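Local structure of sugar ABC transporter (Agrobacterium radiobacter, 4RXT) at residues 13-18 and 41-46; 7-12 and 65-70; 17-22 and 91-96; 46-51 and 70-75. The protein probably serves as the sugar-binding component of an ABC-type carbohydrate transporter, and holds alpha-L-arabinopyranose between its two lobes. One frame throughout, in Å; residues are numbered along the deposited sequence.

Contact 1: 13-18 and 41-46; sequences DTTSFY and GAQAET. With ARA (alpha-L-arabinopyranose), chain B.
The carboxylate of Asp13 lies against the peptide that joins Gln43 to Ala44, with Asp13 OD1 3.2 Å from Gln43 C and OD2 beside Ala44 CA. One face of this carboxylate takes two bonds at OD1. Thr15 N, 2.9 Å from Asp13 OD1, comes in 41° above the plane and closes an Asx turn, while Thr15 OG1 donates on the syn side at 2.6 Å from the same oxygen. At the other oxygen, a water bridges Asp13 OD2 to Gln43 O; a second water links Thr15 OG1 to that carbonyl. The Tyr18 ring, the other flat group here, carries the sugar on one face, with arabinose C1 3.7 Å above the ring centre.

Backbone joins the loops as well: Thr14 N donates to Ala42 O at 3.0 Å, and the CA-H of Asp13 leans on the same oxygen. Further along, the CB of Asp13 packs on the CG of Glu45. The Glu45 chain runs extended beyond CG (chi2 -156°) into the pocket, where OE1 accepts from arabinose O4 at 2.7 Å. Ser16 N-caps helix 17-33 through a weak bond from Tyr18 N to Ser16 OG. Two loops that follow neighbouring strands of a parallel sheet and jointly line a sugar cleft are characteristic of periplasmic sugar-binding proteins.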
loop_
_atom_site.group_PDB
_atom_site.type_symbol
_atom_site.label_atom_id
_atom_site.label_comp_id
_atom_site.label_asym_id
_atom_site.label_seq_id
_atom_site.Cartn_x
_atom_site.Cartn_y
_atom_site.Cartn_z
ATOM N N ASP A 13 9.359 -4.866 -1.793
ATOM C CA ASP A 13 9.544 -6.205 -1.217
ATOM C C ASP A 13 9.003 -7.237 -2.201
ATOM O O ASP A 13 7.800 -7.352 -2.396
ATOM C CB ASP A 13 8.815 -6.310 0.137
ATOM C CG ASP A 13 8.941 -7.721 0.808
ATOM O OD1 ASP A 13 9.459 -8.675 0.180
ATOM O OD2 ASP A 13 8.480 -7.894 1.954
ATOM N N THR A 14 9.911 -7.984 -2.808
ATOM C CA THR A 14 9.535 -8.974 -3.836
ATOM C C THR A 14 8.755 -10.185 -3.322
ATOM O O THR A 14 8.189 -10.906 -4.131
ATOM C CB THR A 14 10.787 -9.492 -4.578
ATOM O OG1 THR A 14 11.670 -10.137 -3.635
ATOM C CG2 THR A 14 11.508 -8.352 -5.317
ATOM N N THR A 15 8.740 -10.399 -2.010
ATOM C CA THR A 15 8.027 -11.516 -1.378
ATOM C C THR A 15 6.565 -11.228 -1.032
ATOM O O THR A 15 5.842 -12.108 -0.606
ATOM C CB THR A 15 8.740 -11.965 -0.078
ATOM O OG1 THR A 15 8.555 -10.989 0.958
ATOM C CG2 THR A 15 10.241 -12.178 -0.314
ATOM N N SER A 16 6.139 -9.994 -1.225
ATOM C CA SER A 16 4.787 -9.547 -0.883
ATOM C C SER A 16 3.847 -9.739 -2.073
ATOM O O SER A 16 4.186 -9.377 -3.170
ATOM C CB SER A 16 4.857 -8.051 -0.532
ATOM O OG SER A 16 3.573 -7.420 -0.499
ATOM N N PHE A 17 2.661 -10.298 -1.838
ATOM C CA PHE A 17 1.691 -10.472 -2.919
ATOM C C PHE A 17 1.338 -9.157 -3.594
ATOM O O PHE A 17 1.139 -9.108 -4.800
ATOM C CB PHE A 17 0.432 -11.123 -2.398
ATOM C CG PHE A 17 -0.596 -11.395 -3.445
ATOM C CD1 PHE A 17 -0.400 -12.386 -4.371
ATOM C CD2 PHE A 17 -1.753 -10.649 -3.487
ATOM C CE1 PHE A 17 -1.379 -12.648 -5.329
ATOM C CE2 PHE A 17 -2.735 -10.894 -4.412
ATOM C CZ PHE A 17 -2.538 -11.883 -5.353
ATOM N N TYR A 18 1.219 -8.093 -2.808
ATOM C CA TYR A 18 0.908 -6.809 -3.393
ATOM C C TYR A 18 1.945 -6.404 -4.463
ATOM O O TYR A 18 1.592 -6.001 -5.575
ATOM C CB TYR A 18 0.883 -5.756 -2.302
ATOM C CG TYR A 18 0.592 -4.372 -2.827
ATOM C CD1 TYR A 18 -0.711 -3.921 -3.018
ATOM C CD2 TYR A 18 1.634 -3.470 -3.116
ATOM C CE1 TYR A 18 -0.968 -2.637 -3.483
ATOM C CE2 TYR A 18 1.366 -2.202 -3.600
ATOM C CZ TYR A 18 0.071 -1.770 -3.745
ATOM O OH TYR A 18 -0.205 -0.500 -4.208
ATOM N N GLY A 41 14.307 -5.544 -6.367
ATOM C CA GLY A 41 13.804 -5.197 -5.051
ATOM C C GLY A 41 14.405 -6.053 -3.944
ATOM O O GLY A 41 14.906 -7.164 -4.190
ATOM N N ALA A 42 14.398 -5.496 -2.732
ATOM C CA ALA A 42 14.802 -6.194 -1.539
ATOM C C ALA A 42 13.683 -7.151 -1.148
ATOM O O ALA A 42 12.642 -7.236 -1.825
ATOM C CB ALA A 42 15.132 -5.205 -0.409
ATOM N N GLN A 43 13.916 -7.883 -0.067
ATOM C CA GLN A 43 12.963 -8.945 0.382
ATOM C C GLN A 43 12.302 -8.510 1.696
ATOM O O GLN A 43 11.748 -9.314 2.446
ATOM C CB GLN A 43 13.681 -10.271 0.539
ATOM C CG GLN A 43 13.952 -11.000 -0.770
ATOM C CD GLN A 43 14.903 -10.236 -1.671
ATOM O OE1 GLN A 43 14.542 -9.843 -2.799
ATOM N NE2 GLN A 43 16.124 -10.020 -1.187
ATOM N N ALA A 44 12.352 -7.205 1.967
ATOM C CA ALA A 44 11.652 -6.638 3.107
ATOM C C ALA A 44 11.461 -5.163 2.845
ATOM O O ALA A 44 12.392 -4.499 2.409
ATOM C CB ALA A 44 12.416 -6.831 4.398
ATOM N N GLU A 45 10.283 -4.639 3.171
ATOM C CA GLU A 45 10.022 -3.180 3.068
ATOM C C GLU A 45 10.930 -2.367 4.018
ATOM O O GLU A 45 11.239 -1.172 3.795
ATOM C CB GLU A 45 8.549 -2.826 3.362
ATOM C CG GLU A 45 7.563 -3.441 2.396
ATOM C CD GLU A 45 6.231 -2.714 2.279
ATOM O OE1 GLU A 45 5.935 -1.797 3.069
ATOM O OE2 GLU A 45 5.478 -3.142 1.386
ATOM N N THR A 46 11.358 -3.007 5.087
ATOM C CA THR A 46 12.188 -2.369 6.101
ATOM C C THR A 46 13.651 -2.311 5.709
ATOM O O THR A 46 14.453 -1.665 6.390
ATOM C CB THR A 46 12.077 -3.141 7.436
ATOM O OG1 THR A 46 12.373 -4.534 7.213
ATOM C CG2 THR A 46 10.689 -3.008 7.995
HETATM C C1 ARA B . 0.572 -1.597 0.151
HETATM C C2 ARA B . 1.162 -0.173 0.160
HETATM C C3 ARA B . 2.676 -0.255 0.065
HETATM C C4 ARA B . 3.259 -1.198 1.131
HETATM C C5 ARA B . 2.218 -2.040 1.741
HETATM O O1 ARA B . -0.624 -1.188 0.805
HETATM O O2 ARA B . 0.676 0.587 -0.963
HETATM O O3 ARA B . 3.201 1.082 0.115
HETATM O O4 ARA B . 3.729 -0.508 2.292
HETATM O O5 ARA B . 1.286 -2.629 0.818
HETATM O O HOH W 1 9.259 -9.380 4.010
HETATM O O HOH W 2 10.368 -12.157 3.059
HETATM O O HOH W 3 2.558 -4.717 1.215
#

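Contact 2: 7-12 and 65-70; sequences IPIIVK and AIVISP. With ARA (alpha-L-arabinopyranose), chain B.
Ile10 and Val67 sit at the tight centre of this contact, where Ile10 N donates to Val67 O at 2.8 Å. The ladder goes on at both sides of that bond, from Val67 N to Pro8 O at 3.0 Å and from Ser69 N to Ile10 O at 3.0 Å. CA-H groups of Ile9 and Ile68 lean on the same carbonyls, Val67 O and Ile10 O. On one face of the sheet the Ile9 and Val67 side chains lie side by side, with Ile9 CD1 3.9 Å from Val67 CG1, beneath helices 17-33 and 249-264. On the opposite face Ile10 sends CD1 to Ile66 CG2 and rests its CB on Ile68 CG1.

Strands 9-11 and 66-68 run parallel, 15° apart, second and third across the six-stranded sheet of one lobe of the type I periplasmic binding protein fold.

The pairing is looser at the Ile7 end, although it is buried too. Pro8 has no N-H to offer, so Ala65 O meets Pro8 CD at 3.2 Å and has no hydrogen-bond partner in the model, though the CA-H of Ile7 leans on it; Ile7 CG2 stays 4.2 Å from Ala65 CB. At the other end the strands give way to the pocket. Lys12 passes its CG over Ser69 and its CE by Pro70 O, an extended chain that delivers NZ to arabinose O3 at 3.1 Å.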
loop_
_atom_site.group_PDB
_atom_site.type_symbol
_atom_site.label_atom_id
_atom_site.label_comp_id
_atom_site.label_asym_id
_atom_site.label_seq_id
_atom_site.Cartn_x
_atom_site.Cartn_y
_atom_site.Cartn_z
ATOM N N ILE A 7 14.160 -0.914 -18.818
ATOM C CA ILE A 7 13.484 -0.118 -17.776
ATOM C C ILE A 7 13.221 -1.033 -16.572
ATOM O O ILE A 7 12.215 -1.739 -16.532
ATOM C CB ILE A 7 12.182 0.554 -18.307
ATOM C CG1 ILE A 7 12.507 1.412 -19.524
ATOM C CG2 ILE A 7 11.552 1.377 -17.187
ATOM C CD1 ILE A 7 11.309 2.069 -20.183
ATOM N N PRO A 8 14.163 -1.063 -15.616
ATOM C CA PRO A 8 13.940 -1.789 -14.388
ATOM C C PRO A 8 12.788 -1.225 -13.569
ATOM O O PRO A 8 12.520 -0.017 -13.596
ATOM C CB PRO A 8 15.241 -1.617 -13.605
ATOM C CG PRO A 8 16.233 -1.133 -14.591
ATOM C CD PRO A 8 15.446 -0.363 -15.583
ATOM N N ILE A 9 12.154 -2.113 -12.826
ATOM C CA ILE A 9 11.194 -1.733 -11.787
ATOM C C ILE A 9 11.725 -2.240 -10.447
ATOM O O ILE A 9 12.145 -3.410 -10.328
ATOM C CB ILE A 9 9.756 -2.273 -12.049
ATOM C CG1 ILE A 9 8.788 -1.702 -10.998
ATOM C CG2 ILE A 9 9.710 -3.807 -12.209
ATOM C CD1 ILE A 9 7.331 -1.779 -11.432
ATOM N N ILE A 10 11.716 -1.336 -9.472
ATOM C CA ILE A 10 12.233 -1.610 -8.141
ATOM C C ILE A 10 11.078 -1.471 -7.178
ATOM O O ILE A 10 10.555 -0.384 -6.956
ATOM C CB ILE A 10 13.367 -0.624 -7.741
ATOM C CG1 ILE A 10 14.488 -0.661 -8.780
ATOM C CG2 ILE A 10 13.899 -0.952 -6.336
ATOM C CD1 ILE A 10 15.510 0.441 -8.624
ATOM N N VAL A 11 10.671 -2.593 -6.612
ATOM C CA VAL A 11 9.578 -2.634 -5.656
ATOM C C VAL A 11 10.103 -2.642 -4.229
ATOM O O VAL A 11 11.309 -2.793 -4.020
ATOM C CB VAL A 11 8.639 -3.812 -5.901
ATOM C CG1 VAL A 11 8.001 -3.681 -7.292
ATOM C CG2 VAL A 11 9.381 -5.138 -5.748
ATOM N N LYS A 12 9.216 -2.435 -3.252
ATOM C CA LYS A 12 9.665 -2.420 -1.834
ATOM C C LYS A 12 10.056 -3.814 -1.323
ATOM O O LYS A 12 10.881 -3.933 -0.436
ATOM C CB LYS A 12 8.577 -1.866 -0.904
ATOM C CG LYS A 12 8.116 -0.450 -1.193
ATOM C CD LYS A 12 7.250 0.064 -0.070
ATOM C CE LYS A 12 6.708 1.452 -0.328
ATOM N NZ LYS A 12 6.017 1.954 0.899
ATOM N N ALA A 65 15.259 4.213 -18.300
ATOM C CA ALA A 65 14.472 4.817 -17.253
ATOM C C ALA A 65 14.368 3.795 -16.110
ATOM O O ALA A 65 14.712 2.627 -16.303
ATOM C CB ALA A 65 13.103 5.200 -17.779
ATOM N N ILE A 66 13.888 4.245 -14.964
ATOM C CA ILE A 66 13.639 3.387 -13.816
ATOM C C ILE A 66 12.283 3.725 -13.210
ATOM O O ILE A 66 11.931 4.915 -13.073
ATOM C CB ILE A 66 14.749 3.549 -12.718
ATOM C CG1 ILE A 66 16.091 2.983 -13.209
ATOM C CG2 ILE A 66 14.333 2.888 -11.395
ATOM C CD1 ILE A 66 17.295 3.486 -12.432
ATOM N N VAL A 67 11.543 2.673 -12.866
ATOM C CA VAL A 67 10.320 2.793 -12.074
ATOM C C VAL A 67 10.632 2.316 -10.673
ATOM O O VAL A 67 11.212 1.257 -10.485
ATOM C CB VAL A 67 9.146 1.965 -12.647
ATOM C CG1 VAL A 67 7.899 2.069 -11.756
ATOM C CG2 VAL A 67 8.839 2.415 -14.068
ATOM N N ILE A 68 10.269 3.104 -9.675
ATOM C CA ILE A 68 10.522 2.738 -8.287
ATOM C C ILE A 68 9.354 3.067 -7.366
ATOM O O ILE A 68 8.705 4.103 -7.525
ATOM C CB ILE A 68 11.830 3.387 -7.751
ATOM C CG1 ILE A 68 12.180 2.954 -6.331
ATOM C CG2 ILE A 68 11.804 4.919 -7.853
ATOM C CD1 ILE A 68 13.610 3.209 -5.924
ATOM N N SER A 69 9.133 2.167 -6.397
ATOM C CA SER A 69 8.253 2.428 -5.238
ATOM C C SER A 69 9.149 2.709 -4.034
ATOM O O SER A 69 9.556 1.798 -3.373
ATOM C CB SER A 69 7.320 1.234 -4.949
ATOM O OG SER A 69 8.096 0.109 -4.621
ATOM N N PRO A 70 9.423 3.999 -3.754
ATOM C CA PRO A 70 10.336 4.299 -2.665
ATOM C C PRO A 70 9.863 3.745 -1.332
ATOM O O PRO A 70 8.765 4.034 -0.892
ATOM C CB PRO A 70 10.389 5.826 -2.635
ATOM C CG PRO A 70 9.917 6.273 -3.975
ATOM C CD PRO A 70 8.970 5.205 -4.465
HETATM C C1 ARA B . 0.572 -1.597 0.151
HETATM C C2 ARA B . 1.162 -0.173 0.160
HETATM C C3 ARA B . 2.676 -0.255 0.065
HETATM C C4 ARA B . 3.259 -1.198 1.131
HETATM C C5 ARA B . 2.218 -2.040 1.741
HETATM O O1 ARA B . -0.624 -1.188 0.805
HETATM O O2 ARA B . 0.676 0.587 -0.963
HETATM O O3 ARA B . 3.201 1.082 0.115
HETATM O O4 ARA B . 3.729 -0.508 2.292
HETATM O O5 ARA B . 1.286 -2.629 0.818
#

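Contact 3: 17-22 and 91-96; sequences FYWQIV and GIDSGA. With ARA (alpha-L-arabinopyranose), chain B.
A buried contact between the start of helix 17-33 and the end of strand 89-92 with the loop after it, this one joins Tyr18 and Trp19 to Asp93 at the sugar and Val22 to Ile92 behind it. Tyr18 OH donates to Asp93 OD1 at 2.8 Å, arriving on the anti side of the carboxylate and 25° out of its plane. That oxygen is shared, because arabinose O2 also donates to Asp93 OD1, at 2.5 Å. The second oxygen, Asp93 OD2, also accepts from arabinose O3, at a modelled distance that is unusually short. The carboxylate is bonded to two neighbouring sugar hydroxyls, and the tyrosine helps to fix its rotation.

Trp19 closes in from the side. The edge of its ring meets the carboxylate, Trp19 CH2 lying 3.4 Å from Asp93 OD2, with the two planes turned 76° apart. Tyr18 sets an edge over the tryptophan ring, its CD2 3.7 Å above the ring centre. At the far end of the indole, NE1 donates to OE2 of Glu45, another residue that binds the sugar.

Deeper in the core, Val22 CG1 and Ile92 CD1 meet tip to tip at 3.6 Å, and Trp19 CZ3 rests more loosely on the same methyl. Asp93 itself has a positive phi of 75° and sits at the centre of a gamma turn, closed by Ser94 N donating to Ile92 O at 2.8 Å, which swings its side chain to the cleft. An acidic side chain gripping vicinal hydroxyls beside aromatic rings is characteristic of sugar-binding sites in periplasmic binding proteins.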
loop_
_atom_site.group_PDB
_atom_site.type_symbol
_atom_site.label_atom_id
_atom_site.label_comp_id
_atom_site.label_asym_id
_atom_site.label_seq_id
_atom_site.Cartn_x
_atom_site.Cartn_y
_atom_site.Cartn_z
ATOM N N PHE A 17 2.661 -10.298 -1.838
ATOM C CA PHE A 17 1.691 -10.472 -2.919
ATOM C C PHE A 17 1.338 -9.157 -3.594
ATOM O O PHE A 17 1.139 -9.108 -4.800
ATOM C CB PHE A 17 0.432 -11.123 -2.398
ATOM C CG PHE A 17 -0.596 -11.395 -3.445
ATOM C CD1 PHE A 17 -0.400 -12.386 -4.371
ATOM C CD2 PHE A 17 -1.753 -10.649 -3.487
ATOM C CE1 PHE A 17 -1.379 -12.648 -5.329
ATOM C CE2 PHE A 17 -2.735 -10.894 -4.412
ATOM C CZ PHE A 17 -2.538 -11.883 -5.353
ATOM N N TYR A 18 1.219 -8.093 -2.808
ATOM C CA TYR A 18 0.908 -6.809 -3.393
ATOM C C TYR A 18 1.945 -6.404 -4.463
ATOM O O TYR A 18 1.592 -6.001 -5.575
ATOM C CB TYR A 18 0.883 -5.756 -2.302
ATOM C CG TYR A 18 0.592 -4.372 -2.827
ATOM C CD1 TYR A 18 -0.711 -3.921 -3.018
ATOM C CD2 TYR A 18 1.634 -3.470 -3.116
ATOM C CE1 TYR A 18 -0.968 -2.637 -3.483
ATOM C CE2 TYR A 18 1.366 -2.202 -3.600
ATOM C CZ TYR A 18 0.071 -1.770 -3.745
ATOM O OH TYR A 18 -0.205 -0.500 -4.208
ATOM N N TRP A 19 3.222 -6.492 -4.086
ATOM C CA TRP A 19 4.302 -6.134 -5.028
ATOM C C TRP A 19 4.404 -7.084 -6.192
ATOM O O TRP A 19 4.818 -6.698 -7.263
ATOM C CB TRP A 19 5.671 -5.966 -4.320
ATOM C CG TRP A 19 5.626 -4.818 -3.373
ATOM C CD1 TRP A 19 5.621 -4.880 -2.029
ATOM C CD2 TRP A 19 5.373 -3.464 -3.724
ATOM N NE1 TRP A 19 5.417 -3.634 -1.492
ATOM C CE2 TRP A 19 5.278 -2.741 -2.525
ATOM C CE3 TRP A 19 5.230 -2.794 -4.930
ATOM C CZ2 TRP A 19 5.055 -1.399 -2.518
ATOM C CZ3 TRP A 19 5.018 -1.458 -4.923
ATOM C CH2 TRP A 19 4.925 -0.781 -3.730
ATOM N N GLN A 20 4.016 -8.335 -5.967
ATOM C CA GLN A 20 3.954 -9.310 -7.076
ATOM C C GLN A 20 2.887 -8.928 -8.114
ATOM O O GLN A 20 3.055 -9.157 -9.313
ATOM C CB GLN A 20 3.744 -10.716 -6.545
ATOM C CG GLN A 20 4.991 -11.184 -5.810
ATOM C CD GLN A 20 4.781 -12.338 -4.848
ATOM O OE1 GLN A 20 3.684 -12.912 -4.750
ATOM N NE2 GLN A 20 5.842 -12.666 -4.089
ATOM N N ILE A 21 1.830 -8.269 -7.676
ATOM C CA ILE A 21 0.805 -7.762 -8.615
ATOM C C ILE A 21 1.409 -6.628 -9.440
ATOM O O ILE A 21 1.297 -6.588 -10.642
ATOM C CB ILE A 21 -0.479 -7.258 -7.924
ATOM C CG1 ILE A 21 -1.203 -8.400 -7.179
ATOM C CG2 ILE A 21 -1.425 -6.647 -8.973
ATOM C CD1 ILE A 21 -2.263 -7.909 -6.198
ATOM N N VAL A 22 2.076 -5.687 -8.755
ATOM C CA VAL A 22 2.819 -4.599 -9.442
ATOM C C VAL A 22 3.786 -5.166 -10.484
ATOM O O VAL A 22 3.831 -4.714 -11.629
ATOM C CB VAL A 22 3.583 -3.712 -8.445
ATOM C CG1 VAL A 22 4.427 -2.671 -9.181
ATOM C CG2 VAL A 22 2.627 -3.074 -7.462
ATOM N N GLY A 91 8.011 7.399 -10.327
ATOM C CA GLY A 91 7.607 6.868 -9.017
ATOM C C GLY A 91 6.242 6.220 -9.018
ATOM O O GLY A 91 5.343 6.604 -9.779
ATOM N N ILE A 92 6.110 5.208 -8.157
ATOM C CA ILE A 92 4.805 4.594 -7.903
ATOM C C ILE A 92 4.573 4.405 -6.395
ATOM O O ILE A 92 5.525 4.298 -5.596
ATOM C CB ILE A 92 4.595 3.264 -8.671
ATOM C CG1 ILE A 92 5.610 2.206 -8.259
ATOM C CG2 ILE A 92 4.633 3.509 -10.175
ATOM C CD1 ILE A 92 5.229 0.801 -8.722
ATOM N N ASP A 93 3.292 4.384 -6.027
ATOM C CA ASP A 93 2.811 3.857 -4.728
ATOM C C ASP A 93 3.027 4.708 -3.475
ATOM O O ASP A 93 2.129 4.771 -2.648
ATOM C CB ASP A 93 3.280 2.402 -4.515
ATOM C CG ASP A 93 2.760 1.808 -3.210
ATOM O OD1 ASP A 93 1.605 1.322 -3.216
ATOM O OD2 ASP A 93 3.493 1.876 -2.195
ATOM N N SER A 94 4.217 5.293 -3.312
ATOM C CA SER A 94 4.644 5.777 -2.009
ATOM C C SER A 94 5.690 6.848 -2.256
ATOM O O SER A 94 6.616 6.640 -3.004
ATOM C CB SER A 94 5.237 4.607 -1.189
ATOM O OG SER A 94 5.479 4.935 0.166
ATOM N N GLY A 95 5.522 8.009 -1.645
ATOM C CA GLY A 95 6.348 9.169 -1.986
ATOM C C GLY A 95 7.757 9.146 -1.431
ATOM O O GLY A 95 8.096 8.346 -0.559
ATOM N N ALA A 96 8.578 10.036 -1.982
ATOM C CA ALA A 96 9.920 10.256 -1.467
ATOM C C ALA A 96 10.187 11.754 -1.427
ATOM O O ALA A 96 9.569 12.573 -2.162
ATOM C CB ALA A 96 10.993 9.534 -2.291
HETATM C C1 ARA B . 0.572 -1.597 0.151
HETATM C C2 ARA B . 1.162 -0.173 0.160
HETATM C C3 ARA B . 2.676 -0.255 0.065
HETATM C C4 ARA B . 3.259 -1.198 1.131
HETATM C C5 ARA B . 2.218 -2.040 1.741
HETATM O O1 ARA B . -0.624 -1.188 0.805
HETATM O O2 ARA B . 0.676 0.587 -0.963
HETATM O O3 ARA B . 3.201 1.082 0.115
HETATM O O4 ARA B . 3.729 -0.508 2.292
HETATM O O5 ARA B . 1.286 -2.629 0.818
#

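Contact 4: 46-51 and 70-75; sequences TDVNGQ and PTEFKA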
loop_
_atom_site.group_PDB
_atom_site.type_symbol
_atom_site.label_atom_id
_atom_site.label_comp_id
_atom_site.label_asym_id
_atom_site.label_seq_id
_atom_site.Cartn_x
_atom_site.Cartn_y
_atom_site.Cartn_z
ATOM N N THR A 46 11.358 -3.007 5.087
ATOM C CA THR A 46 12.188 -2.369 6.101
ATOM C C THR A 46 13.651 -2.311 5.709
ATOM O O THR A 46 14.453 -1.665 6.390
ATOM C CB THR A 46 12.077 -3.141 7.436
ATOM O OG1 THR A 46 12.373 -4.534 7.213
ATOM C CG2 THR A 46 10.689 -3.008 7.995
ATOM N N ASP A 47 14.019 -3.004 4.626
ATOM C CA ASP A 47 15.400 -2.991 4.131
ATOM C C ASP A 47 15.560 -1.780 3.213
ATOM O O ASP A 47 15.594 -1.869 1.996
ATOM C CB ASP A 47 15.768 -4.316 3.458
ATOM C CG ASP A 47 17.243 -4.447 3.195
ATOM O OD1 ASP A 47 18.031 -3.526 3.551
ATOM O OD2 ASP A 47 17.630 -5.486 2.607
ATOM N N VAL A 48 15.745 -0.629 3.853
ATOM C CA VAL A 48 15.833 0.597 3.094
ATOM C C VAL A 48 17.181 0.685 2.387
ATOM O O VAL A 48 17.266 1.069 1.229
ATOM C CB VAL A 48 15.627 1.779 4.032
ATOM C CG1 VAL A 48 15.734 3.100 3.285
ATOM C CG2 VAL A 48 14.281 1.697 4.715
ATOM N N ASN A 49 18.237 0.308 3.104
ATOM C CA ASN A 49 19.584 0.279 2.528
ATOM C C ASN A 49 19.597 -0.629 1.299
ATOM O O ASN A 49 20.230 -0.321 0.297
ATOM C CB ASN A 49 20.605 -0.240 3.557
ATOM C CG ASN A 49 22.035 -0.097 3.092
ATOM O OD1 ASN A 49 22.433 0.937 2.558
ATOM N ND2 ASN A 49 22.824 -1.106 3.335
ATOM N N GLY A 50 18.881 -1.759 1.408
ATOM C CA GLY A 50 18.797 -2.725 0.352
ATOM C C GLY A 50 18.237 -2.087 -0.890
ATOM O O GLY A 50 18.761 -2.276 -1.994
ATOM N N GLN A 51 17.166 -1.338 -0.722
ATOM C CA GLN A 51 16.580 -0.649 -1.874
ATOM C C GLN A 51 17.522 0.413 -2.459
ATOM O O GLN A 51 17.638 0.556 -3.662
ATOM C CB GLN A 51 15.221 -0.031 -1.526
ATOM C CG GLN A 51 14.498 0.376 -2.791
ATOM C CD GLN A 51 13.185 1.082 -2.568
ATOM O OE1 GLN A 51 13.123 2.122 -1.935
ATOM N NE2 GLN A 51 12.118 0.514 -3.091
ATOM N N PRO A 70 9.423 3.999 -3.754
ATOM C CA PRO A 70 10.336 4.299 -2.665
ATOM C C PRO A 70 9.863 3.745 -1.332
ATOM O O PRO A 70 8.765 4.034 -0.892
ATOM C CB PRO A 70 10.389 5.826 -2.635
ATOM C CG PRO A 70 9.917 6.273 -3.975
ATOM C CD PRO A 70 8.970 5.205 -4.465
ATOM N N THR A 71 10.740 3.003 -0.651
ATOM C CA THR A 71 10.326 2.304 0.536
ATOM C C THR A 71 10.176 3.173 1.783
ATOM O O THR A 71 9.350 2.908 2.634
ATOM C CB THR A 71 11.175 1.045 0.760
ATOM O OG1 THR A 71 10.444 0.147 1.611
ATOM C CG2 THR A 71 12.522 1.408 1.342
ATOM N N GLU A 72 10.951 4.257 1.870
ATOM C CA GLU A 72 10.923 5.140 3.032
ATOM C C GLU A 72 11.043 6.551 2.414
ATOM O O GLU A 72 11.868 6.785 1.525
ATOM C CB GLU A 72 12.108 4.788 3.977
ATOM C CG GLU A 72 11.950 5.094 5.477
ATOM C CD GLU A 72 12.440 6.474 5.930
ATOM O OE1 GLU A 72 13.042 7.220 5.153
ATOM O OE2 GLU A 72 12.210 6.818 7.105
ATOM N N PHE A 73 10.214 7.481 2.894
ATOM C CA PHE A 73 10.067 8.808 2.301
ATOM C C PHE A 73 11.342 9.663 2.354
ATOM O O PHE A 73 11.816 10.151 1.331
ATOM C CB PHE A 73 8.904 9.564 3.006
ATOM C CG PHE A 73 8.686 10.951 2.508
ATOM C CD1 PHE A 73 7.885 11.194 1.424
ATOM C CD2 PHE A 73 9.291 12.034 3.152
ATOM C CE1 PHE A 73 7.695 12.492 0.949
ATOM C CE2 PHE A 73 9.106 13.334 2.684
ATOM C CZ PHE A 73 8.302 13.567 1.583
ATOM N N LYS A 74 11.872 9.855 3.559
ATOM C CA LYS A 74 13.047 10.708 3.712
ATOM C C LYS A 74 14.291 10.051 3.119
ATOM O O LYS A 74 15.015 10.652 2.324
ATOM C CB LYS A 74 13.307 11.081 5.186
ATOM C CG LYS A 74 14.306 12.221 5.425
ATOM C CD LYS A 74 13.958 12.933 6.736
ATOM C CE LYS A 74 14.656 14.275 6.923
ATOM N NZ LYS A 74 14.945 14.586 8.362
ATOM N N ALA A 75 14.519 8.780 3.454
ATOM C CA ALA A 75 15.789 8.110 3.072
ATOM C C ALA A 75 15.996 7.950 1.551
ATOM O O ALA A 75 17.115 7.840 1.073
ATOM C CB ALA A 75 15.897 6.749 3.738
#
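The Gln51 and Thr71 side chains run antiparallel alongside one another where the start of helix 48-60 packs against the loop after strand 66-68. The loop follows a strand of the Rossmann-like alpha/beta lobe of the type I periplasmic binding protein fold. From the helix, Gln51 CB comes first, 4.2 Å from Thr71 CG2. CG stands anti to the backbone N (chi1 -166°) and touches Ile10 CG2, and the chain stays extended so that CD lies beside Thr71 CB. At the tip the amide splits its work. Gln51 OE1 accepts from Thr71 N at 2.8 Å, an N-H...O angle of 154°, and also meets Thr71 CG2 at 3.4 Å; NE2 donates to Ser69 O. The side chain thus fastens the loop by both ends of its amide. The Thr71 hydroxyl, turned elsewhere, hydrogen-bonds to Glu45 O and so joins this loop to the one that bears the sugar-binding Glu45.

One turn earlier in the helix, Val48 supplies the apolar part. Val48 CG2 lies 3.8 Å from Thr71 CG2 and equally near Glu72 CB. The other methyl, Val48 CG1, points at Ala75 CB from 3.7 Å. Asp47 N-caps helix 48-60, OD1 accepting from Gly50 N at 2.9 Å from above the carboxylate plane. Across the contact, Glu72 bends at chi2 away from Val48, and Glu72 OE1 accepts from Ala75 N at 2.7 Å.

All four contacts belong to one lobe, their centres 9 to 13 Å apart. Contact 2 pairs strands 9-11 and 66-68 of its parallel sheet; the other three gather at the C-terminal strand ends, where segments 13-18, 41-46, 70-75 and 91-96 lie. Contacts 1 and 3 share the start of helix 17-33, contacts 1 and 4 share Thr46, and contacts 2 and 4 share Pro70. Along the chain, contacts 2 and 3 alternate their segments, whereas both segments of contact 1 come before those of contact 4, apart from the shared Thr46. Contacts 1, 2 and 3 touch the arabinose directly. Contact 4 stands behind them, so these neighbouring strand-end segments are tied together beside the sugar.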